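Local coordinates for protein cytosine deaminase (Klebsiella pneumoniae, PDB 4R85) that probably deaminates 5-methylcytosine and related cytosines hydrolytically, at an iron-bearing site in an amidohydrolase barrel, at residues Ile41-Val53 / Tyr362-Asp376. Residues are numbered along the deposited sequence; the frame is centred on the assembly and turned at random.
Sequences IDAQGRLAIPPFV and YGLAEGRPANLLILD
Tyr362 meets both prolines, Pro50 and Pro51, at the break in strand 47-57. Pro50 CB lies over one face of its ring, 3.9 Å from the centroid and 30° off the normal, a CH-pi contact. At the ring edge, Tyr362 OH donates to Pro51 O at 2.7 Å; with CG anti to the backbone N (chi1 -173°), the ring reaches that carbonyl, and Val53 CG2 touches CE2.

Before the prolines, strands 47-49 and 372-375 run antiparallel (156°). Ile49 and Leu373 form a hydrogen-bonded pair, Leu373 N giving to Ile49 O at 2.8 Å and Ile49 N to Leu373 O at 3.1 Å. On their face, Leu373 CD1 comes 3.5 Å from Phe52 CD1, and Leu375 CD2 reaches the edge of that ring. Ala48 and Ile374 occupy the other face, where Ile374 CD1 touches Ile41 CG2. At the far end, Arg46 NE meets Asp376 OD1 on the anti side, well out of the carboxylate plane, at 2.8 Å in a salt bridge, while NH1 donates to Gln44 OE1.

Strand 390-395 continues this sheet beyond 372-375. Backbone bonds and apolar packing thus hold the pair together, with the salt bridge at one end and the tyrosine-carbonyl bond at the other, where the chain passes into the barrel beside strand 111-119.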
loop_
_atom_site.group_PDB
_atom_site.type_symbol
_atom_site.label_atom_id
_atom_site.label_comp_id
_atom_site.label_asym_id
_atom_site.label_seq_id
_atom_site.Cartn_x
_atom_site.Cartn_y
_atom_site.Cartn_z
ATOM N N ILE A 41 26.591 12.920 -15.294
ATOM C CA ILE A 41 25.729 12.622 -14.162
ATOM C C ILE A 41 26.193 11.332 -13.502
ATOM O O ILE A 41 26.282 10.292 -14.155
ATOM C CB ILE A 41 24.258 12.491 -14.591
ATOM C CG1 ILE A 41 23.734 13.847 -15.064
ATOM C CG2 ILE A 41 23.418 11.983 -13.443
ATOM C CD1 ILE A 41 22.346 13.801 -15.649
ATOM N N ASP A 42 26.516 11.405 -12.214
ATOM C CA ASP A 42 26.960 10.225 -11.479
ATOM C C ASP A 42 25.776 9.553 -10.797
ATOM O O ASP A 42 25.236 10.062 -9.810
ATOM C CB ASP A 42 28.039 10.593 -10.454
ATOM C CG ASP A 42 28.745 9.369 -9.865
ATOM O OD1 ASP A 42 28.280 8.228 -10.070
ATOM O OD2 ASP A 42 29.766 9.555 -9.175
ATOM N N ALA A 43 25.369 8.407 -11.336
ATOM C CA ALA A 43 24.255 7.652 -10.780
ATOM C C ALA A 43 24.620 7.024 -9.436
ATOM O O ALA A 43 23.742 6.601 -8.686
ATOM C CB ALA A 43 23.795 6.586 -11.755
ATOM N N GLN A 44 25.918 6.961 -9.146
ATOM C CA GLN A 44 26.410 6.460 -7.865
ATOM C C GLN A 44 25.896 5.059 -7.540
ATOM O O GLN A 44 25.602 4.756 -6.383
ATOM C CB GLN A 44 26.060 7.434 -6.730
ATOM C CG GLN A 44 26.765 8.782 -6.835
ATOM C CD GLN A 44 26.490 9.684 -5.645
ATOM O OE1 GLN A 44 25.345 9.863 -5.243
ATOM N NE2 GLN A 44 27.543 10.255 -5.077
ATOM N N GLY A 45 25.792 4.213 -8.564
ATOM C CA GLY A 45 25.336 2.846 -8.385
ATOM C C GLY A 45 23.827 2.700 -8.358
ATOM O O GLY A 45 23.303 1.629 -8.067
ATOM N N ARG A 46 23.113 3.776 -8.661
ATOM C CA ARG A 46 21.659 3.703 -8.699
ATOM C C ARG A 46 21.144 3.178 -10.030
ATOM O O ARG A 46 21.812 3.272 -11.057
ATOM C CB ARG A 46 21.048 5.062 -8.403
ATOM C CG ARG A 46 21.236 5.481 -6.976
ATOM C CD ARG A 46 20.787 6.891 -6.773
ATOM N NE ARG A 46 21.106 7.361 -5.431
ATOM C CZ ARG A 46 22.065 8.240 -5.161
ATOM N NH1 ARG A 46 22.793 8.749 -6.144
ATOM N NH2 ARG A 46 22.291 8.612 -3.908
ATOM N N LEU A 47 19.942 2.626 -9.991
ATOM C CA LEU A 47 19.292 2.063 -11.162
ATOM C C LEU A 47 18.844 3.124 -12.183
ATOM O O LEU A 47 18.203 4.115 -11.823
ATOM C CB LEU A 47 18.087 1.275 -10.665
ATOM C CG LEU A 47 17.353 0.222 -11.466
ATOM C CD1 LEU A 47 18.295 -0.823 -11.994
ATOM C CD2 LEU A 47 16.313 -0.402 -10.547
ATOM N N ALA A 48 19.189 2.923 -13.454
ATOM C CA ALA A 48 18.599 3.702 -14.542
ATOM C C ALA A 48 17.540 2.848 -15.233
ATOM O O ALA A 48 17.805 1.703 -15.598
ATOM C CB ALA A 48 19.667 4.133 -15.547
ATOM N N ILE A 49 16.339 3.391 -15.402
ATOM C CA ILE A 49 15.240 2.652 -16.028
ATOM C C ILE A 49 14.521 3.543 -17.024
ATOM O O ILE A 49 14.609 4.773 -16.944
ATOM C CB ILE A 49 14.189 2.203 -14.991
ATOM C CG1 ILE A 49 13.717 3.408 -14.175
ATOM C CG2 ILE A 49 14.743 1.128 -14.079
ATOM C CD1 ILE A 49 12.476 3.137 -13.362
ATOM N N PRO A 50 13.810 2.933 -17.979
ATOM C CA PRO A 50 12.911 3.736 -18.809
ATOM C C PRO A 50 11.786 4.309 -17.924
ATOM O O PRO A 50 11.588 3.833 -16.800
ATOM C CB PRO A 50 12.380 2.715 -19.822
ATOM C CG PRO A 50 12.504 1.383 -19.120
ATOM C CD PRO A 50 13.791 1.508 -18.358
ATOM N N PRO A 51 11.075 5.341 -18.403
ATOM C CA PRO A 51 10.111 6.029 -17.529
ATOM C C PRO A 51 8.989 5.124 -17.043
ATOM O O PRO A 51 8.661 4.118 -17.679
ATOM C CB PRO A 51 9.528 7.124 -18.433
ATOM C CG PRO A 51 10.539 7.285 -19.550
ATOM C CD PRO A 51 11.131 5.935 -19.752
ATOM N N PHE A 52 8.401 5.473 -15.907
ATOM C CA PHE A 52 7.219 4.752 -15.468
ATOM C C PHE A 52 6.077 5.040 -16.442
ATOM O O PHE A 52 6.069 6.074 -17.118
ATOM C CB PHE A 52 6.830 5.149 -14.046
ATOM C CG PHE A 52 7.758 4.607 -12.989
ATOM C CD1 PHE A 52 8.470 5.463 -12.171
ATOM C CD2 PHE A 52 7.908 3.237 -12.814
ATOM C CE1 PHE A 52 9.324 4.967 -11.193
ATOM C CE2 PHE A 52 8.756 2.735 -11.843
ATOM C CZ PHE A 52 9.468 3.604 -11.031
ATOM N N VAL A 53 5.122 4.116 -16.509
ATOM C CA VAL A 53 3.963 4.260 -17.373
ATOM C C VAL A 53 2.699 4.238 -16.518
ATOM O O VAL A 53 2.599 3.470 -15.565
ATOM C CB VAL A 53 3.907 3.106 -18.402
ATOM C CG1 VAL A 53 2.701 3.249 -19.323
ATOM C CG2 VAL A 53 5.202 3.028 -19.201
ATOM N N TYR A 362 10.188 3.219 -26.638
ATOM C CA TYR A 362 10.326 2.954 -25.209
ATOM C C TYR A 362 11.443 1.939 -24.976
ATOM O O TYR A 362 11.604 1.003 -25.753
ATOM C CB TYR A 362 9.009 2.420 -24.643
ATOM C CG TYR A 362 9.009 2.263 -23.132
ATOM C CD1 TYR A 362 9.492 1.100 -22.529
ATOM C CD2 TYR A 362 8.535 3.276 -22.313
ATOM C CE1 TYR A 362 9.492 0.955 -21.148
ATOM C CE2 TYR A 362 8.534 3.142 -20.933
ATOM C CZ TYR A 362 9.010 1.983 -20.362
ATOM O OH TYR A 362 9.016 1.848 -19.000
ATOM N N GLY A 363 12.214 2.131 -23.908
ATOM C CA GLY A 363 13.229 1.164 -23.522
ATOM C C GLY A 363 14.651 1.677 -23.617
ATOM O O GLY A 363 14.974 2.488 -24.486
ATOM N N LEU A 364 15.516 1.200 -22.725
ATOM C CA LEU A 364 16.916 1.612 -22.746
ATOM C C LEU A 364 17.718 0.773 -23.727
ATOM O O LEU A 364 18.348 -0.213 -23.347
ATOM C CB LEU A 364 17.541 1.537 -21.352
ATOM C CG LEU A 364 16.811 2.344 -20.276
ATOM C CD1 LEU A 364 17.654 2.451 -19.024
ATOM C CD2 LEU A 364 16.440 3.729 -20.794
ATOM N N ALA A 365 17.685 1.182 -24.991
ATOM C CA ALA A 365 18.453 0.544 -26.050
ATOM C C ALA A 365 19.008 1.647 -26.924
ATOM O O ALA A 365 18.381 2.697 -27.088
ATOM C CB ALA A 365 17.560 -0.367 -26.870
ATOM N N GLU A 366 20.186 1.420 -27.488
ATOM C CA GLU A 366 20.781 2.404 -28.382
ATOM C C GLU A 366 19.843 2.683 -29.554
ATOM O O GLU A 366 19.223 1.770 -30.092
ATOM C CB GLU A 366 22.149 1.929 -28.860
ATOM C CG GLU A 366 23.146 1.770 -27.725
ATOM C CD GLU A 366 24.488 1.222 -28.188
ATOM O OE1 GLU A 366 24.643 0.973 -29.405
ATOM O OE2 GLU A 366 25.386 1.046 -27.334
ATOM N N GLY A 367 19.707 3.953 -29.913
ATOM C CA GLY A 367 18.851 4.335 -31.019
ATOM C C GLY A 367 17.463 4.763 -30.589
ATOM O O GLY A 367 16.744 5.399 -31.353
ATOM N N ARG A 368 17.085 4.414 -29.363
ATOM C CA ARG A 368 15.759 4.760 -28.841
ATOM C C ARG A 368 15.771 6.138 -28.169
ATOM O O ARG A 368 16.842 6.653 -27.838
ATOM C CB ARG A 368 15.262 3.661 -27.888
ATOM C CG ARG A 368 15.215 2.299 -28.560
ATOM C CD ARG A 368 14.314 1.297 -27.860
ATOM N NE ARG A 368 14.410 -0.005 -28.526
ATOM C CZ ARG A 368 13.860 -1.130 -28.081
ATOM N NH1 ARG A 368 13.151 -1.133 -26.959
ATOM N NH2 ARG A 368 14.025 -2.260 -28.762
ATOM N N PRO A 369 14.584 6.752 -27.993
ATOM C CA PRO A 369 14.515 8.082 -27.376
ATOM C C PRO A 369 15.181 8.123 -26.006
ATOM O O PRO A 369 15.073 7.167 -25.228
ATOM C CB PRO A 369 13.010 8.317 -27.222
ATOM C CG PRO A 369 12.395 7.507 -28.295
ATOM C CD PRO A 369 13.255 6.286 -28.430
ATOM N N ALA A 370 15.867 9.224 -25.726
ATOM C CA ALA A 370 16.513 9.420 -24.436
ATOM C C ALA A 370 15.493 9.828 -23.375
ATOM O O ALA A 370 15.490 10.968 -22.901
ATOM C CB ALA A 370 17.624 10.457 -24.550
ATOM N N ASN A 371 14.619 8.885 -23.027
ATOM C CA ASN A 371 13.652 9.055 -21.961
ATOM C C ASN A 371 13.982 8.041 -20.883
ATOM O O ASN A 371 13.874 6.837 -21.117
ATOM C CB ASN A 371 12.234 8.781 -22.470
ATOM C CG ASN A 371 11.848 9.652 -23.653
ATOM O OD1 ASN A 371 12.436 10.708 -23.883
ATOM N ND2 ASN A 371 10.846 9.214 -24.406
ATOM N N LEU A 372 14.385 8.518 -19.711
ATOM C CA LEU A 372 14.787 7.620 -18.638
ATOM C C LEU A 372 14.801 8.291 -17.265
ATOM O O LEU A 372 14.779 9.525 -17.154
ATOM C CB LEU A 372 16.166 7.016 -18.938
ATOM C CG LEU A 372 17.383 7.944 -18.848
ATOM C CD1 LEU A 372 18.648 7.132 -18.632
ATOM C CD2 LEU A 372 17.527 8.799 -20.095
ATOM N N LEU A 373 14.842 7.460 -16.227
ATOM C CA LEU A 373 14.869 7.923 -14.852
ATOM C C LEU A 373 16.074 7.363 -14.127
ATOM O O LEU A 373 16.597 6.299 -14.483
ATOM C CB LEU A 373 13.623 7.450 -14.095
ATOM C CG LEU A 373 12.244 7.633 -14.722
ATOM C CD1 LEU A 373 11.189 7.023 -13.813
ATOM C CD2 LEU A 373 11.948 9.105 -14.986
ATOM N N ILE A 374 16.514 8.079 -13.108
ATOM C CA ILE A 374 17.438 7.514 -12.139
ATOM C C ILE A 374 16.679 7.363 -10.821
ATOM O O ILE A 374 16.185 8.344 -10.271
ATOM C CB ILE A 374 18.679 8.395 -11.954
ATOM C CG1 ILE A 374 19.478 8.465 -13.262
ATOM C CG2 ILE A 374 19.548 7.857 -10.815
ATOM C CD1 ILE A 374 20.615 9.442 -13.231
ATOM N N LEU A 375 16.556 6.126 -10.348
ATOM C CA LEU A 375 15.808 5.801 -9.132
ATOM C C LEU A 375 16.770 5.637 -7.967
ATOM O O LEU A 375 17.858 5.103 -8.144
ATOM C CB LEU A 375 15.084 4.474 -9.297
ATOM C CG LEU A 375 13.695 4.316 -9.879
ATOM C CD1 LEU A 375 13.274 2.875 -9.678
ATOM C CD2 LEU A 375 12.711 5.271 -9.202
ATOM N N ASP A 376 16.359 6.061 -6.773
ATOM C CA ASP A 376 17.209 5.954 -5.590
ATOM C C ASP A 376 17.169 4.540 -4.999
ATOM O O ASP A 376 16.760 4.342 -3.851
ATOM C CB ASP A 376 16.797 6.988 -4.541
ATOM C CG ASP A 376 17.814 7.129 -3.416
ATOM O OD1 ASP A 376 19.003 6.786 -3.623
ATOM O OD2 ASP A 376 17.417 7.593 -2.323
#